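Local coordinates for protein chitooligosaccharide oxidase (Gibberella zeae, PDB 6Y0R) that oxidises the C1 hydroxyl of chitooligosaccharides to the lactone, reducing molecular oxygen to hydrogen peroxide, with a bicovalently bound FAD, at residues His94-Leu99 / Asp337-Ser342; Lys355-Phe360 / Leu403-Tyr408; Gly427-Ile432 / Tyr447-Ile452. One frame throughout, in Å; residues are numbered along the deposited sequence.

Interaction 1: His94-Leu99 / Asp337-Ser342; sequences HSYTSL and DNFYAS. With FAD (flavin-adenine dinucleotide), chain B.
Tyr-96 and Ala-341 bring the two backbones to 7.2 Å between their CA atoms, where a type I beta turn from Ser-95 to Ser-98 faces strand 338-346 without a hydrogen bond across the gap. The join is aromatic. The edge of the Phe-339 ring points at one face of Tyr-96 in a T-shaped stack, with centroids 5.1 Å apart and planes at 88°; Phe-339 CE2 stands over the rim of the tyrosine ring rather than its centre. Phe-339 CG sits between its backbone N and carbonyl carbon (chi1 71°), a crowded position that sends the ring from the strand toward the turn. Ala-341, two residues on and on the same side of the strand, sets CB 3.6 Å from Tyr-96 CD2, and its methyl is small enough to lie against the tyrosine ring beside Phe-339. Tyr-96 also reaches the cofactor, with CE1 3.7 Å from flavin C9, while its hydroxyl lies by the side-chain amide of Gln-406, probably in a hydrogen bond. Next to it, His-94 ND1 is covalently bonded to FAD C8M at 1.5 Å, and its NE2 is held by the hydroxyl of Tyr-333. His-94 N donates to FAD O2P at 3.0 Å. Ser-95 N donates to FAD O1A at 3.1 Å, so segment 94-99 holds both the isoalloxazine and the pyrophosphate. Ser-95 OG accepts from Leu-99 N, which ties the residue after the turn back to its first. The turn belongs to the loop between strands 87-90 and 108-111 of the FAD-binding domain, and it meets strand 338-346 at the border of the seven-stranded antiparallel sheet, whose next strand is 403-411.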
loop_
_atom_site.group_PDB
_atom_site.type_symbol
_atom_site.label_atom_id
_atom_site.label_comp_id
_atom_site.label_asym_id
_atom_site.label_seq_id
_atom_site.Cartn_x
_atom_site.Cartn_y
_atom_site.Cartn_z
ATOM N N HIS A 94 4.804 4.532 6.702
ATOM C CA HIS A 94 3.343 4.764 6.541
ATOM C C HIS A 94 2.497 3.561 6.956
ATOM O O HIS A 94 1.279 3.721 6.945
ATOM C CB HIS A 94 2.986 5.238 5.118
ATOM C CG HIS A 94 2.884 6.714 5.041
ATOM N ND1 HIS A 94 1.669 7.404 5.025
ATOM C CD2 HIS A 94 3.878 7.646 4.997
ATOM C CE1 HIS A 94 1.955 8.712 5.051
ATOM N NE2 HIS A 94 3.298 8.873 5.028
ATOM N N SER A 95 3.078 2.467 7.470
ATOM C CA SER A 95 2.247 1.321 7.901
ATOM C C SER A 95 1.091 1.790 8.780
ATOM O O SER A 95 1.322 2.376 9.836
ATOM C CB SER A 95 3.017 0.286 8.639
ATOM O OG SER A 95 2.177 -0.803 8.973
ATOM N N TYR A 96 -0.113 1.383 8.430
ATOM C CA TYR A 96 -1.306 1.738 9.227
ATOM C C TYR A 96 -1.264 1.114 10.627
ATOM O O TYR A 96 -2.001 1.600 11.528
ATOM C CB TYR A 96 -2.534 1.250 8.492
ATOM C CG TYR A 96 -2.913 1.985 7.240
ATOM C CD1 TYR A 96 -2.192 3.040 6.709
ATOM C CD2 TYR A 96 -4.122 1.671 6.649
ATOM C CE1 TYR A 96 -2.638 3.754 5.602
ATOM C CE2 TYR A 96 -4.559 2.348 5.530
ATOM C CZ TYR A 96 -3.846 3.412 5.030
ATOM O OH TYR A 96 -4.279 4.111 3.907
ATOM N N THR A 97 -0.474 0.057 10.800
ATOM C CA THR A 97 -0.394 -0.692 12.082
ATOM C C THR A 97 1.056 -0.712 12.581
ATOM O O THR A 97 1.373 -1.542 13.521
ATOM C CB THR A 97 -1.076 -2.050 11.918
ATOM O OG1 THR A 97 -0.356 -2.800 10.939
ATOM C CG2 THR A 97 -2.550 -1.915 11.604
ATOM N N SER A 98 1.926 0.157 12.038
ATOM C CA SER A 98 3.294 0.395 12.571
ATOM C C SER A 98 4.135 -0.867 12.415
ATOM O O SER A 98 5.014 -1.158 13.286
ATOM C CB SER A 98 3.251 0.881 14.011
ATOM O OG SER A 98 2.342 1.978 14.149
ATOM N N LEU A 99 3.905 -1.623 11.331
ATOM C CA LEU A 99 4.664 -2.880 11.090
ATOM C C LEU A 99 6.130 -2.617 10.750
ATOM O O LEU A 99 6.925 -3.582 10.866
ATOM C CB LEU A 99 3.954 -3.766 10.071
ATOM C CG LEU A 99 2.521 -4.179 10.466
ATOM C CD1 LEU A 99 1.909 -5.129 9.465
ATOM C CD2 LEU A 99 2.471 -4.795 11.844
ATOM N N ASP A 337 -1.254 10.599 11.566
ATOM C CA ASP A 337 -2.701 10.562 11.775
ATOM C C ASP A 337 -2.946 9.683 12.980
ATOM O O ASP A 337 -2.038 9.010 13.426
ATOM C CB ASP A 337 -3.417 10.135 10.479
ATOM C CG ASP A 337 -4.912 10.439 10.488
ATOM O OD1 ASP A 337 -5.387 11.139 11.439
ATOM O OD2 ASP A 337 -5.622 9.971 9.569
ATOM N N ASN A 338 -4.171 9.693 13.474
ATOM C CA ASN A 338 -4.603 8.905 14.660
ATOM C C ASN A 338 -5.855 8.134 14.256
ATOM O O ASN A 338 -6.917 8.720 14.190
ATOM C CB ASN A 338 -4.852 9.834 15.856
ATOM C CG ASN A 338 -5.048 9.104 17.159
ATOM O OD1 ASN A 338 -5.055 7.880 17.229
ATOM N ND2 ASN A 338 -5.269 9.872 18.223
ATOM N N PHE A 339 -5.699 6.887 13.826
ATOM C CA PHE A 339 -6.778 6.210 13.066
ATOM C C PHE A 339 -6.746 4.697 13.189
ATOM O O PHE A 339 -5.808 4.088 13.701
ATOM C CB PHE A 339 -6.665 6.640 11.609
ATOM C CG PHE A 339 -5.464 6.067 10.916
ATOM C CD1 PHE A 339 -4.214 6.625 11.074
ATOM C CD2 PHE A 339 -5.596 4.980 10.059
ATOM C CE1 PHE A 339 -3.098 6.154 10.396
ATOM C CE2 PHE A 339 -4.478 4.519 9.355
ATOM C CZ PHE A 339 -3.233 5.073 9.557
ATOM N N TYR A 340 -7.846 4.117 12.757
ATOM C CA TYR A 340 -8.015 2.678 12.532
ATOM C C TYR A 340 -8.541 2.499 11.101
ATOM O O TYR A 340 -9.243 3.344 10.584
ATOM C CB TYR A 340 -8.985 2.091 13.545
ATOM C CG TYR A 340 -9.350 0.662 13.278
ATOM C CD1 TYR A 340 -8.385 -0.338 13.231
ATOM C CD2 TYR A 340 -10.658 0.306 12.988
ATOM C CE1 TYR A 340 -8.714 -1.645 12.945
ATOM C CE2 TYR A 340 -11.008 -1.003 12.738
ATOM C CZ TYR A 340 -10.030 -1.984 12.671
ATOM O OH TYR A 340 -10.398 -3.270 12.410
ATOM N N ALA A 341 -8.074 1.454 10.441
ATOM C CA ALA A 341 -8.459 1.160 9.050
ATOM C C ALA A 341 -8.638 -0.323 8.878
ATOM O O ALA A 341 -8.152 -1.155 9.670
ATOM C CB ALA A 341 -7.404 1.687 8.106
ATOM N N SER A 342 -9.321 -0.663 7.795
ATOM C CA SER A 342 -9.450 -2.064 7.347
ATOM C C SER A 342 -9.632 -2.014 5.833
ATOM O O SER A 342 -9.564 -0.930 5.269
ATOM C CB SER A 342 -10.632 -2.740 8.014
ATOM O OG SER A 342 -10.690 -4.109 7.752
HETATM P PA FAD B . 6.754 1.123 6.440
HETATM O O1A FAD B . 5.940 1.282 7.659
HETATM O O2A FAD B . 8.141 1.626 6.404
HETATM O O5B FAD B . 6.797 -0.405 5.995
HETATM C C5B FAD B . 5.615 -1.133 5.660
HETATM C C4B FAD B . 5.897 -2.621 5.756
HETATM O O4B FAD B . 6.900 -2.986 4.774
HETATM C C3B FAD B . 6.467 -3.150 7.088
HETATM O O3B FAD B . 6.128 -4.530 7.276
HETATM C C2B FAD B . 7.968 -3.022 6.870
HETATM O O2B FAD B . 8.767 -3.821 7.746
HETATM C C1B FAD B . 8.080 -3.438 5.428
HETATM N N9A FAD B . 9.231 -2.893 4.725
HETATM C C8A FAD B . 9.433 -1.576 4.408
HETATM N N7A FAD B . 10.579 -1.380 3.767
HETATM C C5A FAD B . 11.148 -2.645 3.676
HETATM C C6A FAD B . 12.358 -3.100 3.119
HETATM N N6A FAD B . 13.200 -2.272 2.496
HETATM N N1A FAD B . 12.660 -4.425 3.217
HETATM C C2A FAD B . 11.782 -5.211 3.873
HETATM N N3A FAD B . 10.601 -4.897 4.414
HETATM C C4A FAD B . 10.336 -3.583 4.288
HETATM N N1 FAD B . -1.324 2.403 -0.569
HETATM C C2 FAD B . -1.675 2.223 -1.851
HETATM O O2 FAD B . -1.581 1.064 -2.399
HETATM N N3 FAD B . -2.100 3.290 -2.590
HETATM C C4 FAD B . -2.206 4.577 -2.087
HETATM O O4 FAD B . -2.587 5.508 -2.816
HETATM C C4X FAD B . -1.832 4.796 -0.740
HETATM N N5 FAD B . -1.866 6.034 -0.241
HETATM C C5X FAD B . -1.366 6.228 1.028
HETATM C C6 FAD B . -1.319 7.545 1.559
HETATM C C7 FAD B . -0.844 7.778 2.839
HETATM C C7M FAD B . -0.823 9.182 3.411
HETATM C C8 FAD B . -0.328 6.669 3.628
HETATM C C8M FAD B . 0.319 6.854 4.986
HETATM C C9 FAD B . -0.425 5.366 3.098
HETATM C C9A FAD B . -0.940 5.130 1.817
HETATM N N10 FAD B . -0.987 3.828 1.288
HETATM C C10 FAD B . -1.403 3.616 -0.031
HETATM C "C1'" FAD B . -0.583 2.659 2.075
HETATM C "C2'" FAD B . 0.887 2.308 1.837
HETATM O "O2'" FAD B . 1.053 1.654 0.577
HETATM C "C3'" FAD B . 1.334 1.405 2.957
HETATM O "O3'" FAD B . 1.161 2.165 4.175
HETATM C "C4'" FAD B . 2.789 0.981 2.746
HETATM O "O4'" FAD B . 3.063 -0.290 3.362
HETATM C "C5'" FAD B . 3.698 2.037 3.307
HETATM O "O5'" FAD B . 5.071 1.776 2.956
HETATM P P FAD B . 6.190 2.486 3.824
HETATM O O1P FAD B . 7.516 2.095 3.286
HETATM O O2P FAD B . 5.920 3.935 4.001
HETATM O O3P FAD B . 5.893 1.838 5.280
#

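Interaction 2: Lys355-Phe360 / Leu403-Tyr408; sequences KSFVNF and LLFQFY
Phe-357 and Phe-405 carry this contact, one ring reaching from a helix and the other rising from a strand. Their closest atoms, Phe-357 CZ and Phe-405 CE2, are 4.5 Å apart, and the edge of Phe-405 is directed toward the face of Phe-357. The centroids are 6.0 Å apart and the planes make 71°, so this is a loose edge-to-face pair, tilted away from a perfect T. The backbones are far apart: the CA atoms of Phe-357 and Phe-405 are 12.0 Å from each other, and two large side chains, one from each side, span that separation. Phe-357 extends with CG anti to its backbone N (chi1 174°), which carries the ring off the helix toward the sheet. Phe-407, two residues along the strand and pointing to the same side as Phe-405, flanks the pair and loses a smaller area to the helix. Phenylalanine suits all three places, since the surroundings are largely apolar. Ile-432 of helix 420-433 touches both rings of the pair, and Ser-431 beside it is a polar exception, lying against Phe-357; Leu-374 and Met-376 of strand 371-378 touch Phe-357 and Phe-405 respectively. Alternation along the strand turns Gln-406 to the other side, where it meets Tyr-96 and Tyr-447. The arrangement is a two-layer alpha-beta one, helices 351-367 and 420-433 against one face of the seven-stranded antiparallel sheet, consistent with the substrate domain of this FAD-linked oxidase family.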
loop_
_atom_site.group_PDB
_atom_site.type_symbol
_atom_site.label_atom_id
_atom_site.label_comp_id
_atom_site.label_asym_id
_atom_site.label_seq_id
_atom_site.Cartn_x
_atom_site.Cartn_y
_atom_site.Cartn_z
ATOM N N LYS A 355 -27.282 -3.330 -1.656
ATOM C CA LYS A 355 -28.397 -2.874 -0.778
ATOM C C LYS A 355 -28.061 -3.067 0.706
ATOM O O LYS A 355 -28.284 -2.128 1.466
ATOM C CB LYS A 355 -29.711 -3.587 -1.116
ATOM C CG LYS A 355 -30.386 -3.041 -2.353
ATOM C CD LYS A 355 -31.761 -3.668 -2.617
ATOM C CE LYS A 355 -32.315 -3.191 -3.945
ATOM N NZ LYS A 355 -33.402 -4.061 -4.455
ATOM N N SER A 356 -27.451 -4.194 1.096
ATOM C CA SER A 356 -27.043 -4.453 2.504
ATOM C C SER A 356 -26.048 -3.396 2.943
ATOM O O SER A 356 -26.161 -2.828 4.021
ATOM C CB SER A 356 -26.440 -5.813 2.693
ATOM O OG SER A 356 -27.364 -6.796 2.276
ATOM N N PHE A 357 -25.039 -3.161 2.097
ATOM C CA PHE A 357 -23.998 -2.146 2.335
ATOM C C PHE A 357 -24.620 -0.764 2.524
ATOM O O PHE A 357 -24.336 -0.058 3.493
ATOM C CB PHE A 357 -23.009 -2.220 1.173
ATOM C CG PHE A 357 -21.961 -1.156 1.178
ATOM C CD1 PHE A 357 -21.057 -1.055 2.208
ATOM C CD2 PHE A 357 -21.820 -0.305 0.095
ATOM C CE1 PHE A 357 -20.082 -0.070 2.200
ATOM C CE2 PHE A 357 -20.841 0.672 0.084
ATOM C CZ PHE A 357 -19.980 0.792 1.147
ATOM N N VAL A 358 -25.435 -0.321 1.561
ATOM C CA VAL A 358 -26.063 1.027 1.591
ATOM C C VAL A 358 -26.980 1.126 2.836
ATOM O O VAL A 358 -26.996 2.178 3.464
ATOM C CB VAL A 358 -26.828 1.273 0.281
ATOM C CG1 VAL A 358 -27.732 2.473 0.422
ATOM C CG2 VAL A 358 -25.890 1.422 -0.919
ATOM N N ASN A 359 -27.711 0.055 3.164
ATOM C CA ASN A 359 -28.554 -0.005 4.401
ATOM C C ASN A 359 -27.698 0.292 5.643
ATOM O O ASN A 359 -28.102 1.142 6.467
ATOM C CB ASN A 359 -29.306 -1.338 4.457
ATOM C CG ASN A 359 -30.425 -1.412 3.430
ATOM O OD1 ASN A 359 -30.691 -0.440 2.701
ATOM N ND2 ASN A 359 -31.098 -2.551 3.375
ATOM N N PHE A 360 -26.511 -0.310 5.767
ATOM C CA PHE A 360 -25.589 -0.067 6.898
ATOM C C PHE A 360 -25.122 1.388 6.848
ATOM O O PHE A 360 -25.144 2.106 7.863
ATOM C CB PHE A 360 -24.410 -1.042 6.884
ATOM C CG PHE A 360 -23.520 -0.898 8.089
ATOM C CD1 PHE A 360 -22.594 0.138 8.172
ATOM C CD2 PHE A 360 -23.667 -1.743 9.180
ATOM C CE1 PHE A 360 -21.802 0.298 9.300
ATOM C CE2 PHE A 360 -22.860 -1.592 10.294
ATOM C CZ PHE A 360 -21.959 -0.560 10.361
ATOM N N LEU A 403 -12.962 -5.514 -6.869
ATOM C CA LEU A 403 -13.097 -4.335 -6.016
ATOM C C LEU A 403 -12.051 -4.375 -4.920
ATOM O O LEU A 403 -11.778 -5.456 -4.361
ATOM C CB LEU A 403 -14.509 -4.301 -5.404
ATOM C CG LEU A 403 -15.684 -4.333 -6.380
ATOM C CD1 LEU A 403 -16.989 -4.400 -5.595
ATOM C CD2 LEU A 403 -15.667 -3.133 -7.285
ATOM N N LEU A 404 -11.562 -3.197 -4.579
ATOM C CA LEU A 404 -10.732 -2.985 -3.377
ATOM C C LEU A 404 -11.427 -1.913 -2.559
ATOM O O LEU A 404 -11.542 -0.761 -3.022
ATOM C CB LEU A 404 -9.321 -2.528 -3.754
ATOM C CG LEU A 404 -8.424 -2.094 -2.588
ATOM C CD1 LEU A 404 -8.543 -3.041 -1.435
ATOM C CD2 LEU A 404 -6.966 -1.973 -2.992
ATOM N N PHE A 405 -11.824 -2.251 -1.348
ATOM C CA PHE A 405 -12.392 -1.271 -0.430
ATOM C C PHE A 405 -11.329 -0.914 0.627
ATOM O O PHE A 405 -10.588 -1.823 1.148
ATOM C CB PHE A 405 -13.577 -1.846 0.347
ATOM C CG PHE A 405 -14.818 -2.145 -0.454
ATOM C CD1 PHE A 405 -14.925 -3.319 -1.177
ATOM C CD2 PHE A 405 -15.857 -1.237 -0.504
ATOM C CE1 PHE A 405 -16.065 -3.585 -1.920
ATOM C CE2 PHE A 405 -16.997 -1.515 -1.227
ATOM C CZ PHE A 405 -17.103 -2.690 -1.931
ATOM N N GLN A 406 -11.286 0.380 0.941
ATOM C CA GLN A 406 -10.529 0.889 2.086
ATOM C C GLN A 406 -11.513 1.528 3.077
ATOM O O GLN A 406 -12.317 2.330 2.641
ATOM C CB GLN A 406 -9.460 1.874 1.645
ATOM C CG GLN A 406 -8.755 2.425 2.858
ATOM C CD GLN A 406 -7.633 3.369 2.525
ATOM O OE1 GLN A 406 -7.515 3.947 1.418
ATOM N NE2 GLN A 406 -6.787 3.543 3.504
ATOM N N PHE A 407 -11.465 1.139 4.344
ATOM C CA PHE A 407 -12.353 1.700 5.397
ATOM C C PHE A 407 -11.478 2.414 6.420
ATOM O O PHE A 407 -10.478 1.840 6.823
ATOM C CB PHE A 407 -13.155 0.603 6.100
ATOM C CG PHE A 407 -13.848 -0.383 5.193
ATOM C CD1 PHE A 407 -15.062 -0.060 4.603
ATOM C CD2 PHE A 407 -13.249 -1.589 4.855
ATOM C CE1 PHE A 407 -15.721 -0.961 3.780
ATOM C CE2 PHE A 407 -13.921 -2.504 4.041
ATOM C CZ PHE A 407 -15.130 -2.163 3.476
ATOM N N TYR A 408 -11.833 3.637 6.786
ATOM C CA TYR A 408 -10.946 4.519 7.585
ATOM C C TYR A 408 -11.768 5.273 8.629
ATOM O O TYR A 408 -12.880 5.726 8.306
ATOM C CB TYR A 408 -10.218 5.459 6.642
ATOM C CG TYR A 408 -8.906 6.041 7.074
ATOM C CD1 TYR A 408 -8.867 7.194 7.837
ATOM C CD2 TYR A 408 -7.713 5.533 6.579
ATOM C CE1 TYR A 408 -7.667 7.823 8.161
ATOM C CE2 TYR A 408 -6.506 6.132 6.913
ATOM C CZ TYR A 408 -6.479 7.286 7.683
ATOM O OH TYR A 408 -5.272 7.854 7.961
#

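Interaction 3: Gly427-Ile432 / Tyr447-Ile452; sequences GLRQSI and YPDSQI. With FAD (flavin-adenine dinucleotide), chain B.
A buried salt bridge without a hydrogen bond is what sets this contact apart. Arg-429 NH2 lies 3.6 Å from Asp-449 OD2, a long separation, and the oxygen stands well out of the guanidinium plane, so that no N-H points at it and the attraction is one of charge alone. The guanidinium and carboxylate planes are turned 80° from each other. Arg-429 leaves the helix with CG anti to the backbone N and then bends at chi3 (85°), which brings its head round to the aspartate. The carboxylate is directed by other groups: the hydroxyls of Ser-342 and Tyr-340, both from strand 338-346, are hydrogen-bonded to OD2 and OD1. Asp-449 OD1 also takes the backbone N of Gln-451 at 3.0 Å, on the anti side and tilted 30° from the carboxylate plane, closing an Asx turn. Aspartate fits this position because its short side chain can serve its own turn and the neighbouring strand together, and its charge would be expected to help offset the cost of burying the guanidinium. The same loop carries Tyr-447 to the flavin, where CE1 comes 3.7 Å from FAD N1; the tyrosine also meets the rings of Tyr-96 and Tyr-444. Helix 420-433 rests on the sheet beside helix 351-367, with Arg-429 against Ser-342 and Phe-407, while the loop 447-452 runs past the edge strand 338-346 on its way to helix 454-462.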
loop_
_atom_site.group_PDB
_atom_site.type_symbol
_atom_site.label_atom_id
_atom_site.label_comp_id
_atom_site.label_asym_id
_atom_site.label_seq_id
_atom_site.Cartn_x
_atom_site.Cartn_y
_atom_site.Cartn_z
ATOM N N GLY A 427 -18.390 -3.441 11.104
ATOM C CA GLY A 427 -19.779 -3.524 10.621
ATOM C C GLY A 427 -19.863 -3.052 9.170
ATOM O O GLY A 427 -20.549 -3.732 8.381
ATOM N N LEU A 428 -19.163 -1.976 8.834
ATOM C CA LEU A 428 -19.096 -1.454 7.433
ATOM C C LEU A 428 -18.591 -2.567 6.516
ATOM O O LEU A 428 -19.197 -2.862 5.452
ATOM C CB LEU A 428 -18.148 -0.257 7.378
ATOM C CG LEU A 428 -18.733 1.141 7.357
ATOM C CD1 LEU A 428 -17.562 2.120 7.333
ATOM C CD2 LEU A 428 -19.664 1.342 6.150
ATOM N N ARG A 429 -17.478 -3.191 6.891
ATOM C CA ARG A 429 -16.878 -4.231 6.040
ATOM C C ARG A 429 -17.800 -5.453 5.964
ATOM O O ARG A 429 -18.031 -5.999 4.881
ATOM C CB ARG A 429 -15.506 -4.611 6.595
ATOM C CG ARG A 429 -14.847 -5.693 5.764
ATOM C CD ARG A 429 -13.464 -6.017 6.264
ATOM N NE ARG A 429 -13.576 -6.994 7.328
ATOM C CZ ARG A 429 -13.519 -6.745 8.597
ATOM N NH1 ARG A 429 -13.616 -7.747 9.476
ATOM N NH2 ARG A 429 -13.337 -5.489 8.995
ATOM N N GLN A 430 -18.291 -5.916 7.114
ATOM C CA GLN A 430 -19.080 -7.165 7.169
ATOM C C GLN A 430 -20.450 -6.982 6.507
ATOM O O GLN A 430 -20.976 -8.020 6.091
ATOM C CB GLN A 430 -19.220 -7.658 8.614
ATOM C CG GLN A 430 -17.944 -8.294 9.126
ATOM C CD GLN A 430 -18.110 -8.870 10.513
ATOM O OE1 GLN A 430 -18.995 -8.458 11.254
ATOM N NE2 GLN A 430 -17.242 -9.817 10.851
ATOM N N SER A 431 -20.952 -5.751 6.357
ATOM C CA SER A 431 -22.202 -5.489 5.587
ATOM C C SER A 431 -22.046 -6.055 4.181
ATOM O O SER A 431 -23.075 -6.384 3.558
ATOM C CB SER A 431 -22.597 -4.045 5.553
ATOM O OG SER A 431 -21.707 -3.278 4.735
ATOM N N ILE A 432 -20.806 -6.144 3.678
ATOM C CA ILE A 432 -20.485 -6.839 2.406
ATOM C C ILE A 432 -19.962 -8.249 2.680
ATOM O O ILE A 432 -20.494 -9.204 2.104
ATOM C CB ILE A 432 -19.488 -6.004 1.585
ATOM C CG1 ILE A 432 -20.054 -4.612 1.302
ATOM C CG2 ILE A 432 -19.118 -6.764 0.323
ATOM C CD1 ILE A 432 -19.086 -3.686 0.678
ATOM N N TYR A 447 -3.175 -2.045 3.497
ATOM C CA TYR A 447 -4.221 -1.437 4.354
ATOM C C TYR A 447 -4.515 -2.412 5.477
ATOM O O TYR A 447 -5.632 -2.921 5.598
ATOM C CB TYR A 447 -5.513 -1.162 3.585
ATOM C CG TYR A 447 -5.417 -0.194 2.434
ATOM C CD1 TYR A 447 -4.476 0.816 2.407
ATOM C CD2 TYR A 447 -6.337 -0.251 1.407
ATOM C CE1 TYR A 447 -4.415 1.712 1.352
ATOM C CE2 TYR A 447 -6.280 0.637 0.341
ATOM C CZ TYR A 447 -5.310 1.616 0.313
ATOM O OH TYR A 447 -5.185 2.547 -0.700
ATOM N N PRO A 448 -3.509 -2.717 6.298
ATOM C CA PRO A 448 -3.613 -3.816 7.255
ATOM C C PRO A 448 -4.602 -3.501 8.379
ATOM O O PRO A 448 -4.723 -2.351 8.760
ATOM C CB PRO A 448 -2.217 -3.977 7.819
ATOM C CG PRO A 448 -1.624 -2.594 7.707
ATOM C CD PRO A 448 -2.220 -2.009 6.432
ATOM N N ASP A 449 -5.268 -4.536 8.851
ATOM C CA ASP A 449 -6.288 -4.469 9.929
ATOM C C ASP A 449 -5.674 -5.060 11.205
ATOM O O ASP A 449 -5.529 -6.270 11.301
ATOM C CB ASP A 449 -7.528 -5.255 9.518
ATOM C CG ASP A 449 -8.712 -5.096 10.439
ATOM O OD1 ASP A 449 -8.474 -4.761 11.636
ATOM O OD2 ASP A 449 -9.863 -5.280 9.960
ATOM N N SER A 450 -5.419 -4.199 12.186
ATOM C CA SER A 450 -4.790 -4.628 13.462
ATOM C C SER A 450 -5.670 -5.588 14.250
ATOM O O SER A 450 -5.075 -6.241 15.122
ATOM C CB SER A 450 -4.445 -3.465 14.310
ATOM O OG SER A 450 -5.562 -2.669 14.549
ATOM N N GLN A 451 -6.990 -5.593 14.075
ATOM C CA GLN A 451 -7.923 -6.315 14.989
ATOM C C GLN A 451 -8.139 -7.759 14.570
ATOM O O GLN A 451 -8.706 -8.518 15.369
ATOM C CB GLN A 451 -9.249 -5.582 15.097
ATOM C CG GLN A 451 -9.097 -4.160 15.586
ATOM C CD GLN A 451 -8.218 -4.057 16.807
ATOM O OE1 GLN A 451 -8.697 -4.281 17.936
ATOM N NE2 GLN A 451 -7.000 -3.600 16.615
ATOM N N ILE A 452 -7.766 -8.150 13.364
ATOM C CA ILE A 452 -8.075 -9.529 12.893
ATOM C C ILE A 452 -7.199 -10.510 13.655
ATOM O O ILE A 452 -6.034 -10.152 13.952
ATOM C CB ILE A 452 -7.810 -9.606 11.382
ATOM C CG1 ILE A 452 -8.895 -8.782 10.694
ATOM C CG2 ILE A 452 -7.742 -11.052 10.876
ATOM C CD1 ILE A 452 -8.789 -8.878 9.213
HETATM P PA FAD B . 6.754 1.123 6.440
HETATM O O1A FAD B . 5.940 1.282 7.659
HETATM O O2A FAD B . 8.141 1.626 6.404
HETATM O O5B FAD B . 6.797 -0.405 5.995
HETATM C C5B FAD B . 5.615 -1.133 5.660
HETATM C C4B FAD B . 5.897 -2.621 5.756
HETATM O O4B FAD B . 6.900 -2.986 4.774
HETATM C C3B FAD B . 6.467 -3.150 7.088
HETATM O O3B FAD B . 6.128 -4.530 7.276
HETATM C C2B FAD B . 7.968 -3.022 6.870
HETATM O O2B FAD B . 8.767 -3.821 7.746
HETATM C C1B FAD B . 8.080 -3.438 5.428
HETATM N N9A FAD B . 9.231 -2.893 4.725
HETATM C C8A FAD B . 9.433 -1.576 4.408
HETATM N N7A FAD B . 10.579 -1.380 3.767
HETATM C C5A FAD B . 11.148 -2.645 3.676
HETATM C C6A FAD B . 12.358 -3.100 3.119
HETATM N N6A FAD B . 13.200 -2.272 2.496
HETATM N N1A FAD B . 12.660 -4.425 3.217
HETATM C C2A FAD B . 11.782 -5.211 3.873
HETATM N N3A FAD B . 10.601 -4.897 4.414
HETATM C C4A FAD B . 10.336 -3.583 4.288
HETATM N N1 FAD B . -1.324 2.403 -0.569
HETATM C C2 FAD B . -1.675 2.223 -1.851
HETATM O O2 FAD B . -1.581 1.064 -2.399
HETATM N N3 FAD B . -2.100 3.290 -2.590
HETATM C C4 FAD B . -2.206 4.577 -2.087
HETATM O O4 FAD B . -2.587 5.508 -2.816
HETATM C C4X FAD B . -1.832 4.796 -0.740
HETATM N N5 FAD B . -1.866 6.034 -0.241
HETATM C C5X FAD B . -1.366 6.228 1.028
HETATM C C6 FAD B . -1.319 7.545 1.559
HETATM C C7 FAD B . -0.844 7.778 2.839
HETATM C C7M FAD B . -0.823 9.182 3.411
HETATM C C8 FAD B . -0.328 6.669 3.628
HETATM C C8M FAD B . 0.319 6.854 4.986
HETATM C C9 FAD B . -0.425 5.366 3.098
HETATM C C9A FAD B . -0.940 5.130 1.817
HETATM N N10 FAD B . -0.987 3.828 1.288
HETATM C C10 FAD B . -1.403 3.616 -0.031
HETATM C "C1'" FAD B . -0.583 2.659 2.075
HETATM C "C2'" FAD B . 0.887 2.308 1.837
HETATM O "O2'" FAD B . 1.053 1.654 0.577
HETATM C "C3'" FAD B . 1.334 1.405 2.957
HETATM O "O3'" FAD B . 1.161 2.165 4.175
HETATM C "C4'" FAD B . 2.789 0.981 2.746
HETATM O "O4'" FAD B . 3.063 -0.290 3.362
HETATM C "C5'" FAD B . 3.698 2.037 3.307
HETATM O "O5'" FAD B . 5.071 1.776 2.956
HETATM P P FAD B . 6.190 2.486 3.824
HETATM O O1P FAD B . 7.516 2.095 3.286
HETATM O O2P FAD B . 5.920 3.935 4.001
HETATM O O3P FAD B . 5.893 1.838 5.280
#

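All three contacts are buried, yet their chemistry follows their place. Interaction 1, nearest the centre of the chain, joins the flavin-carrying loop to the sheet through aromatic packing, with covalent and hydrogen bonds to FAD beside it. Interaction 2, whose Phe-405 side chain is about 13 Å from FAD, is purely apolar and seats a helix on the sheet. Interaction 3 relies on charge and leads back to FAD through its loop. Neighbouring strands 338-346 and 403-411 tie interactions 1 and 2 together, also through Asp-337 with Tyr-408. Strand 338-346 serves interactions 1 and 3 alike, while helix 420-433 supplies the arginine of interaction 3 and covers interaction 2.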